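Local coordinates for protein Obg-like ATPase 1 (Schizosaccharomyces pombe, PDB 1NI3) that hydrolyses ATP and, less efficiently, GTP with the help of magnesium, and negatively regulates the G2/M transition of the cell cycle, at residues 325-329 with 330-334; 214-218 with 219-223; 311-315 with 316-320; 292-295 with 296-300. All blocks are in the same frame, centred on the assembly; numbering follows the deposited sequence.

Contact 1 (325-329 with 330-334); sequences KGTKA and PQAAG
Gln331 folds back over Thr327 and Lys328. Its CB lies 3.5 Å from the methyl CG2 of Thr327, the two side chains passing at a slant. CG merely skirts the carbonyl oxygen of Lys328, and CD passes the same oxygen at 3.5 Å. The bend at chi2 (72°) carries the amide end back alongside Lys328. An alanine here would remove the amide and the carbons beyond CB, so that Lys328 would probably lose the group lying alongside it and its side chain would be freer to turn. Thr327 offers its methyl, which stands anti to the backbone N, while OG1 bonds to the backbone oxygen of Arg324. Beside the glutamine the helix takes hold: Ala332 N gives a nearly straight bond to Lys328 O (3.0 Å, 170° at the hydrogen), and Ala333 N donates to Ala329 O at 2.8 Å. Pro330 suits this first turn, where its missing N-H costs no bond, and the small Ala332 and Ala333 allow close approach of Met379 and Trp387. Such a proline-containing first turn opens helix 329-336, the helix that follows the hairpin in the ubiquitin-like beta-grasp fold of the TGS domain.

Contact 2 (214-218 with 219-223); sequences EIINS and LYLLT
A type I beta turn from Asn217 to Tyr220 leads out of helix 210-217, with Tyr220 N donating to Asn217 O (3.2 Å) from well above the carbonyl plane, Leu219 N bonding to Ile216 O, and Tyr220 the first residue to leave helical angles, at a positive phi of 41°. The same turn places the Tyr220 ring. Its CG stands anti to the carbonyl carbon (chi1 -53°), which swings the ring back beneath the turn. Asn217 O then sits 3.4 Å above the ring plane, over its centre, while Ser218 O meets the edge, 3.1 Å from CE1. Arg16 also touches the tyrosine side chain. This helix end lies in the OBG-type G domain, ahead of strand 227-232, and its apolar side chains face the long paired helices 140-168 and 179-199, the coiled-coil insertion of YchF proteins. Ile216 and Leu221 reach that side together, CG2 of the isoleucine 4.0 Å from CD1 of the leucine, crossing at about a right angle; Ile216 also packs on Val192. Leu219 curls CB and CG over Ile216 O and presses on Phe158. Asn217 has its own partner, OD1 accepting from Gly15 N.

Contact 3 (311-315 with 316-320); sequences FTCGE and DEVRS
Phe311 and Ser320 face each other as an antiparallel non-hydrogen-bonded pair, their side chains rising from the same side of the sheet. Ring atom CD2 of Phe311 comes to 3.7 Å from Ser320 CB, while CE2 lies beside the hydroxyl OG. That OG, held anti to the backbone N (chi1 179°), points on to its partner Asn309. Serine is slim enough to sit beside so large a ring, and the phenylalanine reaches onward to Phe70 and Leu73 of helix 68-77. Were Phe311 a mere alanine, the Ser320 methylene and the helix residues would probably lose their shared apolar cover, with a gap between strand and helix. These strands, 307-312 and 317-324, form the opening beta hairpin of the TGS domain, a beta-grasp element. On the opposite side of the sheet, Thr312 and Arg319 lie side by side and point the same way, Thr312 OG1 4.0 Å from Arg319 CB. Between them run two backbone bonds, Thr312 N to Arg319 O (3.0 Å) and Arg319 N to Thr312 O (3.2 Å). Trp321 serves both side chains: its NE1 bonds to Thr312 OG1, and Arg319, extended from CG to NE, makes a cation-pi contact with it. Nearer the turn, Cys313 SG rests 4.1 Å from Val318 CG1, an apolar touch; Tyr77 also touches the cysteine, and Pro79 the valine.

Contact 4 (292-295 with 296-300); sequences SMLP and KIIVT
Ile297 N meets Met293 O almost head-on (2.7 Å, 174° at the hydrogen), one of three such bonds between peptide units, which are the flat groups of this contact, since no aromatic ring or side-chain amide takes part. Ile298 N approaches Leu294 O in the same way, and Val299 N does so to Pro295 O. The donors' own branches flank the same oxygens. Ile297 CG1 approaches Met293 O, Ile298 CD1 turns back to 3.4 Å from Leu294 O through the bend at chi2 (69°), and Val299 CG2 comes to 3.3 Å from Pro295 O. A fourth carbonyl, Lys296 O, takes two donors, Thr300 N and the hydroxyl OG1 of Thr300 (2.7 Å), the latter from above the carbonyl plane. Threonine thereby settles its hydroxyl within the helix. One turn apart, aliphatic branches meet loosely: Met293 CB lies 4.4 Å from Ile297 CD1, and Leu294 CD2 is equally far from Ile298 CD1. Ahead of the first turn, Ser292 OG accepts from Leu294 N at 3.3 Å, a capping bond, and both Ser292 OG and Met293 N are tied to the carboxylate of Glu270. Proline suits this turn, having no N-H to satisfy. Met293, modelled as selenomethionine, and Ile297 pack on Ile263, and Ile297 also on Leu230. The arrangement is that of a capped helix start, laid by its aliphatic side against the parallel strands 227-232 and 262-265 of the P-loop NTPase fold, with Met293 about 7 Å, between side chains, from Met233 of the predicted ATP site.

Along the chain the order is contact 2, contact 4, contact 3, contact 1. Contact 2, in the G domain beside the long helices, and contact 3 lie on opposite sides of the chain's centre, their own centres about 37 Å apart. Contact 4 sits nearest the middle: helix 294-304 is followed directly by strand 307-312, the first strand of the hairpin in contact 3, about 24 Å away between centres. Strand 317-324 then leads to helix 329-336, so contacts 3 and 1 are successive pieces of one TGS domain, about 18 Å apart between centres. Strand 317-324 also pairs with strand 81-90, which suggests that the TGS and G domains share a sheet through the hairpin.

Contact 1 (325-329 with 330-334)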
ATOM      1  N   LYS A 325      -7.359 -10.227   0.826  1.00 51.54           N
ATOM      2  CA  LYS A 325      -7.357 -11.003   2.058  1.00 52.56           C
ATOM      3  C   LYS A 325      -8.510 -11.979   2.245  1.00 52.83           C
ATOM      4  O   LYS A 325      -8.339 -13.012   2.881  1.00 57.43           O
ATOM      5  CB  LYS A 325      -7.304 -10.065   3.267  1.00 55.36           C
ATOM      6  CG  LYS A 325      -6.046 -10.203   4.122  1.00 57.90           C
ATOM      7  CD  LYS A 325      -6.317 -10.878   5.471  1.00 61.65           C
ATOM      8  CE  LYS A 325      -6.657 -12.368   5.345  1.00 63.72           C
ATOM      9  NZ  LYS A 325      -7.075 -12.998   6.647  1.00 62.89           N
ATOM     10  N   GLY A 326      -9.684 -11.678   1.710  1.00 49.08           N
ATOM     11  CA  GLY A 326     -10.779 -12.612   1.912  1.00 47.69           C
ATOM     12  C   GLY A 326     -11.383 -13.175   0.649  1.00 46.63           C
ATOM     13  O   GLY A 326     -12.534 -13.604   0.642  1.00 46.28           O
ATOM     14  N   THR A 327     -10.604 -13.193  -0.422  1.00 45.21           N
ATOM     15  CA  THR A 327     -11.102 -13.673  -1.691  1.00 44.38           C
ATOM     16  C   THR A 327     -11.360 -15.168  -1.696  1.00 47.26           C
ATOM     17  O   THR A 327     -10.645 -15.949  -1.069  1.00 45.63           O
ATOM     18  CB  THR A 327     -10.133 -13.327  -2.809  1.00 43.75           C
ATOM     19  OG1 THR A 327      -9.859 -11.922  -2.768  1.00 44.74           O
ATOM     20  CG2 THR A 327     -10.738 -13.673  -4.157  1.00 41.11           C
ATOM     21  N   LYS A 328     -12.394 -15.561  -2.424  1.00 50.97           N
ATOM     22  CA  LYS A 328     -12.750 -16.961  -2.514  1.00 53.92           C
ATOM     23  C   LYS A 328     -12.324 -17.591  -3.837  1.00 54.91           C
ATOM     24  O   LYS A 328     -12.364 -16.959  -4.896  1.00 51.17           O
ATOM     25  CB  LYS A 328     -14.253 -17.139  -2.270  1.00 56.25           C
ATOM     26  CG  LYS A 328     -14.632 -17.164  -0.781  1.00 57.57           C
ATOM     27  CD  LYS A 328     -16.144 -17.312  -0.543  1.00 57.32           C
ATOM     28  CE  LYS A 328     -16.903 -16.038  -0.901  1.00 58.79           C
ATOM     29  NZ  LYS A 328     -18.378 -16.170  -0.712  1.00 55.42           N
ATOM     30  N   ALA A 329     -11.907 -18.850  -3.739  1.00 56.79           N
ATOM     31  CA  ALA A 329     -11.429 -19.650  -4.861  1.00 57.18           C
ATOM     32  C   ALA A 329     -11.922 -19.248  -6.251  1.00 57.08           C
ATOM     33  O   ALA A 329     -11.116 -18.925  -7.118  1.00 58.87           O
ATOM     34  CB  ALA A 329     -11.741 -21.111  -4.596  1.00 57.93           C
ATOM     35  N   PRO A 330     -13.246 -19.254  -6.485  1.00 56.69           N
ATOM     36  CA  PRO A 330     -13.703 -18.870  -7.827  1.00 57.17           C
ATOM     37  C   PRO A 330     -13.094 -17.550  -8.295  1.00 58.18           C
ATOM     38  O   PRO A 330     -12.435 -17.496  -9.338  1.00 56.53           O
ATOM     39  CB  PRO A 330     -15.219 -18.791  -7.666  1.00 55.53           C
ATOM     40  CG  PRO A 330     -15.495 -19.826  -6.612  1.00 55.56           C
ATOM     41  CD  PRO A 330     -14.390 -19.563  -5.609  1.00 55.81           C
ATOM     42  N   GLN A 331     -13.303 -16.489  -7.518  1.00 59.11           N
ATOM     43  CA  GLN A 331     -12.763 -15.177  -7.863  1.00 58.94           C
ATOM     44  C   GLN A 331     -11.256 -15.257  -8.063  1.00 55.43           C
ATOM     45  O   GLN A 331     -10.728 -14.755  -9.053  1.00 55.73           O
ATOM     46  CB  GLN A 331     -13.083 -14.162  -6.762  1.00 63.35           C
ATOM     47  CG  GLN A 331     -14.563 -13.937  -6.539  1.00 69.41           C
ATOM     48  CD  GLN A 331     -15.233 -15.127  -5.870  1.00 74.26           C
ATOM     49  OE1 GLN A 331     -16.372 -15.466  -6.182  1.00 76.38           O
ATOM     50  NE2 GLN A 331     -14.534 -15.750  -4.926  1.00 75.19           N
ATOM     51  N   ALA A 332     -10.573 -15.884  -7.112  1.00 50.14           N
ATOM     52  CA  ALA A 332      -9.121 -16.043  -7.180  1.00 49.75           C
ATOM     53  C   ALA A 332      -8.716 -16.598  -8.537  1.00 49.60           C
ATOM     54  O   ALA A 332      -7.786 -16.113  -9.170  1.00 50.08           O
ATOM     55  CB  ALA A 332      -8.651 -16.981  -6.086  1.00 47.46           C
ATOM     56  N   ALA A 333      -9.419 -17.635  -8.969  1.00 49.44           N
ATOM     57  CA  ALA A 333      -9.143 -18.262 -10.247  1.00 49.70           C
ATOM     58  C   ALA A 333      -9.447 -17.276 -11.369  1.00 51.42           C
ATOM     59  O   ALA A 333      -8.749 -17.231 -12.385  1.00 50.29           O
ATOM     60  CB  ALA A 333      -9.989 -19.508 -10.398  1.00 48.85           C
ATOM     61  N   GLY A 334     -10.501 -16.487 -11.182  1.00 53.01           N
ATOM     62  CA  GLY A 334     -10.878 -15.523 -12.192  1.00 54.13           C
ATOM     63  C   GLY A 334      -9.698 -14.645 -12.536  1.00 56.09           C
ATOM     64  O   GLY A 334      -9.532 -14.223 -13.680  1.00 56.47           O
TER

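Contact 2 (214-218 with 219-223)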
ATOM      1  N   GLU A 214     -18.990   1.310   4.900  1.00 43.59           N
ATOM      2  CA  GLU A 214     -19.536   1.195   3.562  1.00 42.64           C
ATOM      3  C   GLU A 214     -19.834   2.569   2.980  1.00 43.15           C
ATOM      4  O   GLU A 214     -19.399   2.907   1.876  1.00 44.73           O
ATOM      5  CB  GLU A 214     -20.810   0.372   3.629  1.00 41.90           C
ATOM      6  CG  GLU A 214     -21.424   0.056   2.310  1.00 40.95           C
ATOM      7  CD  GLU A 214     -22.660  -0.763   2.470  1.00 43.66           C
ATOM      8  OE1 GLU A 214     -23.571  -0.295   3.187  1.00 42.63           O
ATOM      9  OE2 GLU A 214     -22.710  -1.879   1.906  1.00 46.17           O
ATOM     10  N   ILE A 215     -20.582   3.366   3.728  1.00 42.41           N
ATOM     11  CA  ILE A 215     -20.926   4.702   3.263  1.00 43.35           C
ATOM     12  C   ILE A 215     -19.659   5.495   3.019  1.00 42.97           C
ATOM     13  O   ILE A 215     -19.444   6.006   1.930  1.00 44.49           O
ATOM     14  CB  ILE A 215     -21.791   5.438   4.287  1.00 44.66           C
ATOM     15  CG1 ILE A 215     -23.157   4.752   4.364  1.00 46.80           C
ATOM     16  CG2 ILE A 215     -21.930   6.908   3.903  1.00 40.20           C
ATOM     17  CD1 ILE A 215     -24.083   5.319   5.387  1.00 46.20           C
ATOM     18  N   ILE A 216     -18.810   5.589   4.026  1.00 40.78           N
ATOM     19  CA  ILE A 216     -17.582   6.333   3.855  1.00 40.40           C
ATOM     20  C   ILE A 216     -16.851   5.969   2.554  1.00 40.87           C
ATOM     21  O   ILE A 216     -16.556   6.853   1.751  1.00 42.71           O
ATOM     22  CB  ILE A 216     -16.681   6.133   5.071  1.00 39.13           C
ATOM     23  CG1 ILE A 216     -17.407   6.653   6.316  1.00 37.05           C
ATOM     24  CG2 ILE A 216     -15.372   6.886   4.891  1.00 38.23           C
ATOM     25  CD1 ILE A 216     -16.625   6.541   7.598  1.00 38.22           C
ATOM     26  N   ASN A 217     -16.593   4.685   2.314  1.00 38.60           N
ATOM     27  CA  ASN A 217     -15.901   4.285   1.077  1.00 38.64           C
ATOM     28  C   ASN A 217     -16.444   4.962  -0.178  1.00 38.12           C
ATOM     29  O   ASN A 217     -15.702   5.235  -1.130  1.00 32.17           O
ATOM     30  CB  ASN A 217     -15.960   2.774   0.883  1.00 37.01           C
ATOM     31  CG  ASN A 217     -15.083   2.045   1.845  1.00 39.24           C
ATOM     32  OD1 ASN A 217     -13.965   2.473   2.136  1.00 41.17           O
ATOM     33  ND2 ASN A 217     -15.562   0.912   2.328  1.00 37.77           N
ATOM     34  N   SER A 218     -17.745   5.212  -0.191  1.00 38.02           N
ATOM     35  CA  SER A 218     -18.357   5.854  -1.340  1.00 38.82           C
ATOM     36  C   SER A 218     -17.890   7.298  -1.444  1.00 39.01           C
ATOM     37  O   SER A 218     -18.152   7.957  -2.443  1.00 41.52           O
ATOM     38  CB  SER A 218     -19.870   5.859  -1.205  1.00 35.78           C
ATOM     39  OG  SER A 218     -20.252   6.695  -0.108  1.00 37.52           O
ATOM     40  N   LEU A 219     -17.199   7.799  -0.429  1.00 36.65           N
ATOM     41  CA  LEU A 219     -16.741   9.181  -0.490  1.00 40.32           C
ATOM     42  C   LEU A 219     -15.292   9.330  -0.936  1.00 41.37           C
ATOM     43  O   LEU A 219     -14.804  10.448  -1.131  1.00 43.85           O
ATOM     44  CB  LEU A 219     -16.914   9.856   0.866  1.00 40.59           C
ATOM     45  CG  LEU A 219     -18.313   9.807   1.475  1.00 40.35           C
ATOM     46  CD1 LEU A 219     -18.289  10.503   2.819  1.00 39.03           C
ATOM     47  CD2 LEU A 219     -19.309  10.460   0.539  1.00 37.82           C
ATOM     48  N   TYR A 220     -14.612   8.201  -1.091  1.00 39.54           N
ATOM     49  CA  TYR A 220     -13.214   8.182  -1.510  1.00 37.53           C
ATOM     50  C   TYR A 220     -12.382   9.273  -0.835  1.00 39.91           C
ATOM     51  O   TYR A 220     -11.586   9.968  -1.481  1.00 44.23           O
ATOM     52  CB  TYR A 220     -13.140   8.305  -3.036  1.00 30.67           C
ATOM     53  CG  TYR A 220     -14.000   7.282  -3.725  1.00 27.88           C
ATOM     54  CD1 TYR A 220     -15.375   7.442  -3.786  1.00 24.52           C
ATOM     55  CD2 TYR A 220     -13.451   6.097  -4.229  1.00 27.15           C
ATOM     56  CE1 TYR A 220     -16.182   6.456  -4.322  1.00 24.45           C
ATOM     57  CE2 TYR A 220     -14.259   5.101  -4.766  1.00 25.60           C
ATOM     58  CZ  TYR A 220     -15.628   5.289  -4.808  1.00 28.04           C
ATOM     59  OH  TYR A 220     -16.443   4.314  -5.331  1.00 35.10           O
ATOM     60  N   LEU A 221     -12.554   9.407   0.476  1.00 38.49           N
ATOM     61  CA  LEU A 221     -11.836  10.431   1.232  1.00 36.58           C
ATOM     62  C   LEU A 221     -10.324  10.231   1.227  1.00 36.64           C
ATOM     63  O   LEU A 221      -9.833   9.108   1.246  1.00 40.40           O
ATOM     64  CB  LEU A 221     -12.338  10.461   2.677  1.00 33.75           C
ATOM     65  CG  LEU A 221     -13.838  10.710   2.840  1.00 32.90           C
ATOM     66  CD1 LEU A 221     -14.210  10.709   4.308  1.00 30.14           C
ATOM     67  CD2 LEU A 221     -14.197  12.034   2.197  1.00 33.86           C
ATOM     68  N   LEU A 222      -9.597  11.336   1.195  1.00 37.53           N
ATOM     69  CA  LEU A 222      -8.149  11.295   1.202  1.00 38.97           C
ATOM     70  C   LEU A 222      -7.689  10.659   2.506  1.00 40.85           C
ATOM     71  O   LEU A 222      -6.828   9.774   2.543  1.00 41.40           O
ATOM     72  CB  LEU A 222      -7.590  12.714   1.116  1.00 38.31           C
ATOM     73  CG  LEU A 222      -7.382  13.263  -0.292  1.00 39.92           C
ATOM     74  CD1 LEU A 222      -7.392  14.775  -0.272  1.00 40.57           C
ATOM     75  CD2 LEU A 222      -6.069  12.731  -0.849  1.00 40.66           C
ATOM     76  N   THR A 223      -8.319  11.123   3.575  1.00 42.67           N
ATOM     77  CA  THR A 223      -8.039  10.709   4.943  1.00 42.84           C
ATOM     78  C   THR A 223      -8.521   9.282   5.296  1.00 44.54           C
ATOM     79  O   THR A 223      -8.480   8.873   6.465  1.00 47.97           O
ATOM     80  CB  THR A 223      -8.651  11.768   5.903  1.00 41.10           C
ATOM     81  OG1 THR A 223      -7.863  11.874   7.087  1.00 42.75           O
ATOM     82  CG2 THR A 223     -10.086  11.427   6.260  1.00 39.98           C
TER

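Contact 3 (311-315 with 316-320)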
ATOM      1  N   PHE A 311      -0.017 -19.106  -5.391  1.00 48.69           N
ATOM      2  CA  PHE A 311       0.831 -19.324  -6.562  1.00 45.79           C
ATOM      3  C   PHE A 311       0.279 -20.360  -7.511  1.00 43.98           C
ATOM      4  O   PHE A 311      -0.700 -21.030  -7.220  1.00 41.77           O
ATOM      5  CB  PHE A 311       2.231 -19.793  -6.153  1.00 43.80           C
ATOM      6  CG  PHE A 311       2.801 -19.066  -4.983  1.00 42.40           C
ATOM      7  CD1 PHE A 311       2.550 -19.502  -3.693  1.00 40.67           C
ATOM      8  CD2 PHE A 311       3.578 -17.929  -5.170  1.00 43.75           C
ATOM      9  CE1 PHE A 311       3.068 -18.817  -2.606  1.00 43.84           C
ATOM     10  CE2 PHE A 311       4.099 -17.238  -4.088  1.00 44.32           C
ATOM     11  CZ  PHE A 311       3.842 -17.683  -2.801  1.00 43.80           C
ATOM     12  N   THR A 312       0.917 -20.463  -8.667  1.00 43.63           N
ATOM     13  CA  THR A 312       0.567 -21.470  -9.654  1.00 46.10           C
ATOM     14  C   THR A 312       1.924 -21.959 -10.126  1.00 49.86           C
ATOM     15  O   THR A 312       2.577 -21.327 -10.956  1.00 53.96           O
ATOM     16  CB  THR A 312      -0.267 -20.923 -10.839  1.00 43.26           C
ATOM     17  OG1 THR A 312       0.471 -19.929 -11.547  1.00 44.81           O
ATOM     18  CG2 THR A 312      -1.574 -20.338 -10.347  1.00 42.85           C
ATOM     19  N   CYS A 313       2.365 -23.076  -9.553  1.00 53.62           N
ATOM     20  CA  CYS A 313       3.669 -23.648  -9.882  1.00 55.09           C
ATOM     21  C   CYS A 313       3.620 -24.698 -10.986  1.00 56.63           C
ATOM     22  O   CYS A 313       2.611 -25.370 -11.201  1.00 57.71           O
ATOM     23  CB  CYS A 313       4.267 -24.253  -8.626  1.00 52.55           C
ATOM     24  SG  CYS A 313       4.136 -23.138  -7.237  1.00 62.41           S
ATOM     25  N   GLY A 314       4.743 -24.836 -11.677  1.00 57.99           N
ATOM     26  CA  GLY A 314       4.854 -25.791 -12.764  1.00 59.79           C
ATOM     27  C   GLY A 314       6.232 -25.715 -13.387  1.00 60.81           C
ATOM     28  O   GLY A 314       6.818 -24.636 -13.460  1.00 62.03           O
ATOM     29  N   GLU A 315       6.748 -26.852 -13.842  1.00 61.58           N
ATOM     30  CA  GLU A 315       8.066 -26.891 -14.455  1.00 61.58           C
ATOM     31  C   GLU A 315       8.269 -25.751 -15.439  1.00 61.03           C
ATOM     32  O   GLU A 315       9.383 -25.268 -15.619  1.00 60.84           O
ATOM     33  CB  GLU A 315       8.290 -28.248 -15.134  1.00 63.35           C
ATOM     34  CG  GLU A 315       8.117 -29.445 -14.196  1.00 65.46           C
ATOM     35  CD  GLU A 315       9.089 -29.442 -13.017  1.00 66.22           C
ATOM     36  OE1 GLU A 315      10.319 -29.421 -13.257  1.00 63.66           O
ATOM     37  OE2 GLU A 315       8.625 -29.467 -11.852  1.00 65.71           O
ATOM     38  N   ASP A 316       7.193 -25.317 -16.079  1.00 61.45           N
ATOM     39  CA  ASP A 316       7.315 -24.209 -17.017  1.00 65.87           C
ATOM     40  C   ASP A 316       7.357 -22.865 -16.306  1.00 63.81           C
ATOM     41  O   ASP A 316       8.270 -22.065 -16.523  1.00 65.74           O
ATOM     42  CB  ASP A 316       6.170 -24.199 -18.035  1.00 72.35           C
ATOM     43  CG  ASP A 316       6.470 -25.047 -19.261  1.00 79.52           C
ATOM     44  OD1 ASP A 316       7.576 -24.896 -19.832  1.00 80.61           O
ATOM     45  OD2 ASP A 316       5.599 -25.861 -19.654  1.00 82.02           O
ATOM     46  N   GLU A 317       6.387 -22.610 -15.439  1.00 60.65           N
ATOM     47  CA  GLU A 317       6.371 -21.328 -14.751  1.00 56.23           C
ATOM     48  C   GLU A 317       5.845 -21.353 -13.328  1.00 52.56           C
ATOM     49  O   GLU A 317       5.041 -22.197 -12.946  1.00 50.67           O
ATOM     50  CB  GLU A 317       5.545 -20.339 -15.575  1.00 57.40           C
ATOM     51  CG  GLU A 317       5.508 -18.922 -15.042  1.00 58.70           C
ATOM     52  CD  GLU A 317       4.475 -18.070 -15.761  1.00 58.94           C
ATOM     53  OE1 GLU A 317       3.262 -18.232 -15.483  1.00 55.25           O
ATOM     54  OE2 GLU A 317       4.879 -17.260 -16.622  1.00 58.62           O
ATOM     55  N   VAL A 318       6.320 -20.397 -12.548  1.00 49.11           N
ATOM     56  CA  VAL A 318       5.890 -20.243 -11.176  1.00 47.54           C
ATOM     57  C   VAL A 318       5.482 -18.788 -11.022  1.00 48.75           C
ATOM     58  O   VAL A 318       6.327 -17.893 -11.103  1.00 49.93           O
ATOM     59  CB  VAL A 318       7.032 -20.565 -10.209  1.00 43.98           C
ATOM     60  CG1 VAL A 318       6.624 -20.208  -8.793  1.00 41.43           C
ATOM     61  CG2 VAL A 318       7.394 -22.025 -10.325  1.00 43.39           C
ATOM     62  N   ARG A 319       4.192 -18.549 -10.818  1.00 47.01           N
ATOM     63  CA  ARG A 319       3.722 -17.186 -10.676  1.00 48.00           C
ATOM     64  C   ARG A 319       2.863 -16.910  -9.443  1.00 47.75           C
ATOM     65  O   ARG A 319       1.962 -17.679  -9.096  1.00 48.85           O
ATOM     66  CB  ARG A 319       2.950 -16.773 -11.918  1.00 51.77           C
ATOM     67  CG  ARG A 319       2.362 -15.391 -11.815  1.00 56.94           C
ATOM     68  CD  ARG A 319       1.878 -14.911 -13.156  1.00 58.90           C
ATOM     69  NE  ARG A 319       1.343 -13.556 -13.091  1.00 60.05           N
ATOM     70  CZ  ARG A 319       0.868 -12.912 -14.148  1.00 58.92           C
ATOM     71  NH1 ARG A 319       0.873 -13.515 -15.329  1.00 58.43           N
ATOM     72  NH2 ARG A 319       0.390 -11.678 -14.033  1.00 59.60           N
ATOM     73  N   SER A 320       3.146 -15.782  -8.797  1.00 44.57           N
ATOM     74  CA  SER A 320       2.421 -15.348  -7.601  1.00 42.70           C
ATOM     75  C   SER A 320       1.280 -14.429  -8.027  1.00 42.31           C
ATOM     76  O   SER A 320       1.511 -13.411  -8.665  1.00 47.99           O
ATOM     77  CB  SER A 320       3.359 -14.580  -6.673  1.00 39.49           C
ATOM     78  OG  SER A 320       2.677 -14.129  -5.534  1.00 41.46           O
TER

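Contact 4 (292-295 with 296-300)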
ATOM      1  N   SER A 292      18.973  -3.221   3.498  1.00 47.48           N
ATOM      2  CA  SER A 292      18.102  -2.350   2.719  1.00 42.61           C
ATOM      3  C   SER A 292      16.663  -2.405   3.221  1.00 41.66           C
ATOM      4  O   SER A 292      16.131  -3.488   3.462  1.00 44.10           O
ATOM      5  CB  SER A 292      18.119  -2.760   1.249  1.00 40.70           C
ATOM      6  OG  SER A 292      17.059  -2.103   0.565  1.00 44.04           O
HETATM    7  N   MSE A 293      16.035  -1.246   3.364  1.00 38.57           N
HETATM    8  CA  MSE A 293      14.664  -1.189   3.827  1.00 38.70           C
HETATM    9  C   MSE A 293      13.612  -1.409   2.746  1.00 38.09           C
HETATM   10  O   MSE A 293      12.437  -1.590   3.060  1.00 37.94           O
HETATM   11  CB  MSE A 293      14.408   0.156   4.493  1.00 43.33           C
HETATM   12  CG  MSE A 293      15.367   0.421   5.581  1.00 51.31           C
HETATM   13 SE   MSE A 293      15.148  -1.004   6.865  1.00 65.15          SE
HETATM   14  CE  MSE A 293      14.064  -0.021   8.139  1.00 53.61           C
ATOM     15  N   LEU A 294      14.011  -1.390   1.478  1.00 38.09           N
ATOM     16  CA  LEU A 294      13.038  -1.585   0.409  1.00 36.73           C
ATOM     17  C   LEU A 294      12.115  -2.743   0.727  1.00 35.50           C
ATOM     18  O   LEU A 294      10.924  -2.537   0.942  1.00 36.16           O
ATOM     19  CB  LEU A 294      13.725  -1.851  -0.933  1.00 38.09           C
ATOM     20  CG  LEU A 294      14.324  -0.581  -1.517  1.00 40.39           C
ATOM     21  CD1 LEU A 294      14.888  -0.838  -2.900  1.00 40.35           C
ATOM     22  CD2 LEU A 294      13.232   0.476  -1.569  1.00 41.39           C
ATOM     23  N   PRO A 295      12.663  -3.967   0.805  1.00 34.82           N
ATOM     24  CA  PRO A 295      11.820  -5.123   1.100  1.00 30.37           C
ATOM     25  C   PRO A 295      10.804  -4.760   2.163  1.00 28.73           C
ATOM     26  O   PRO A 295       9.615  -4.842   1.916  1.00 29.73           O
ATOM     27  CB  PRO A 295      12.826  -6.171   1.539  1.00 30.71           C
ATOM     28  CG  PRO A 295      13.935  -5.339   2.129  1.00 33.52           C
ATOM     29  CD  PRO A 295      14.075  -4.254   1.122  1.00 31.76           C
ATOM     30  N   LYS A 296      11.263  -4.342   3.334  1.00 27.19           N
ATOM     31  CA  LYS A 296      10.341  -3.964   4.397  1.00 29.39           C
ATOM     32  C   LYS A 296       9.315  -2.955   3.897  1.00 32.77           C
ATOM     33  O   LYS A 296       8.113  -3.155   4.087  1.00 36.45           O
ATOM     34  CB  LYS A 296      11.086  -3.341   5.567  1.00 32.38           C
ATOM     35  CG  LYS A 296      10.190  -2.722   6.621  1.00 32.82           C
ATOM     36  CD  LYS A 296       9.404  -3.790   7.365  1.00 42.66           C
ATOM     37  CE  LYS A 296       8.720  -3.248   8.630  1.00 46.92           C
ATOM     38  NZ  LYS A 296       9.674  -2.855   9.733  1.00 46.64           N
ATOM     39  N   ILE A 297       9.763  -1.869   3.267  1.00 31.68           N
ATOM     40  CA  ILE A 297       8.807  -0.884   2.770  1.00 32.33           C
ATOM     41  C   ILE A 297       7.743  -1.547   1.891  1.00 32.88           C
ATOM     42  O   ILE A 297       6.554  -1.512   2.224  1.00 28.97           O
ATOM     43  CB  ILE A 297       9.515   0.223   1.977  1.00 34.21           C
ATOM     44  CG1 ILE A 297      10.340   1.104   2.927  1.00 34.91           C
ATOM     45  CG2 ILE A 297       8.485   1.081   1.236  1.00 31.75           C
ATOM     46  CD1 ILE A 297      11.204   2.114   2.249  1.00 34.03           C
ATOM     47  N   ILE A 298       8.158  -2.142   0.775  1.00 31.20           N
ATOM     48  CA  ILE A 298       7.192  -2.778  -0.107  1.00 31.75           C
ATOM     49  C   ILE A 298       6.231  -3.738   0.585  1.00 30.54           C
ATOM     50  O   ILE A 298       5.019  -3.691   0.357  1.00 27.22           O
ATOM     51  CB  ILE A 298       7.896  -3.511  -1.280  1.00 33.92           C
ATOM     52  CG1 ILE A 298       8.259  -2.498  -2.368  1.00 37.45           C
ATOM     53  CG2 ILE A 298       6.977  -4.564  -1.898  1.00 36.59           C
ATOM     54  CD1 ILE A 298       9.334  -1.556  -1.956  1.00 43.82           C
ATOM     55  N   VAL A 299       6.752  -4.604   1.438  1.00 31.75           N
ATOM     56  CA  VAL A 299       5.864  -5.538   2.113  1.00 30.78           C
ATOM     57  C   VAL A 299       4.822  -4.752   2.881  1.00 31.34           C
ATOM     58  O   VAL A 299       3.620  -5.013   2.747  1.00 32.50           O
ATOM     59  CB  VAL A 299       6.597  -6.417   3.103  1.00 28.50           C
ATOM     60  CG1 VAL A 299       5.601  -7.213   3.898  1.00 29.29           C
ATOM     61  CG2 VAL A 299       7.546  -7.344   2.370  1.00 29.36           C
ATOM     62  N   THR A 300       5.271  -3.794   3.686  1.00 31.15           N
ATOM     63  CA  THR A 300       4.336  -2.997   4.460  1.00 33.88           C
ATOM     64  C   THR A 300       3.242  -2.408   3.571  1.00 34.33           C
ATOM     65  O   THR A 300       2.074  -2.347   3.963  1.00 30.00           O
ATOM     66  CB  THR A 300       5.052  -1.853   5.173  1.00 36.65           C
ATOM     67  OG1 THR A 300       6.204  -2.350   5.867  1.00 37.49           O
ATOM     68  CG2 THR A 300       4.117  -1.192   6.172  1.00 37.76           C
TER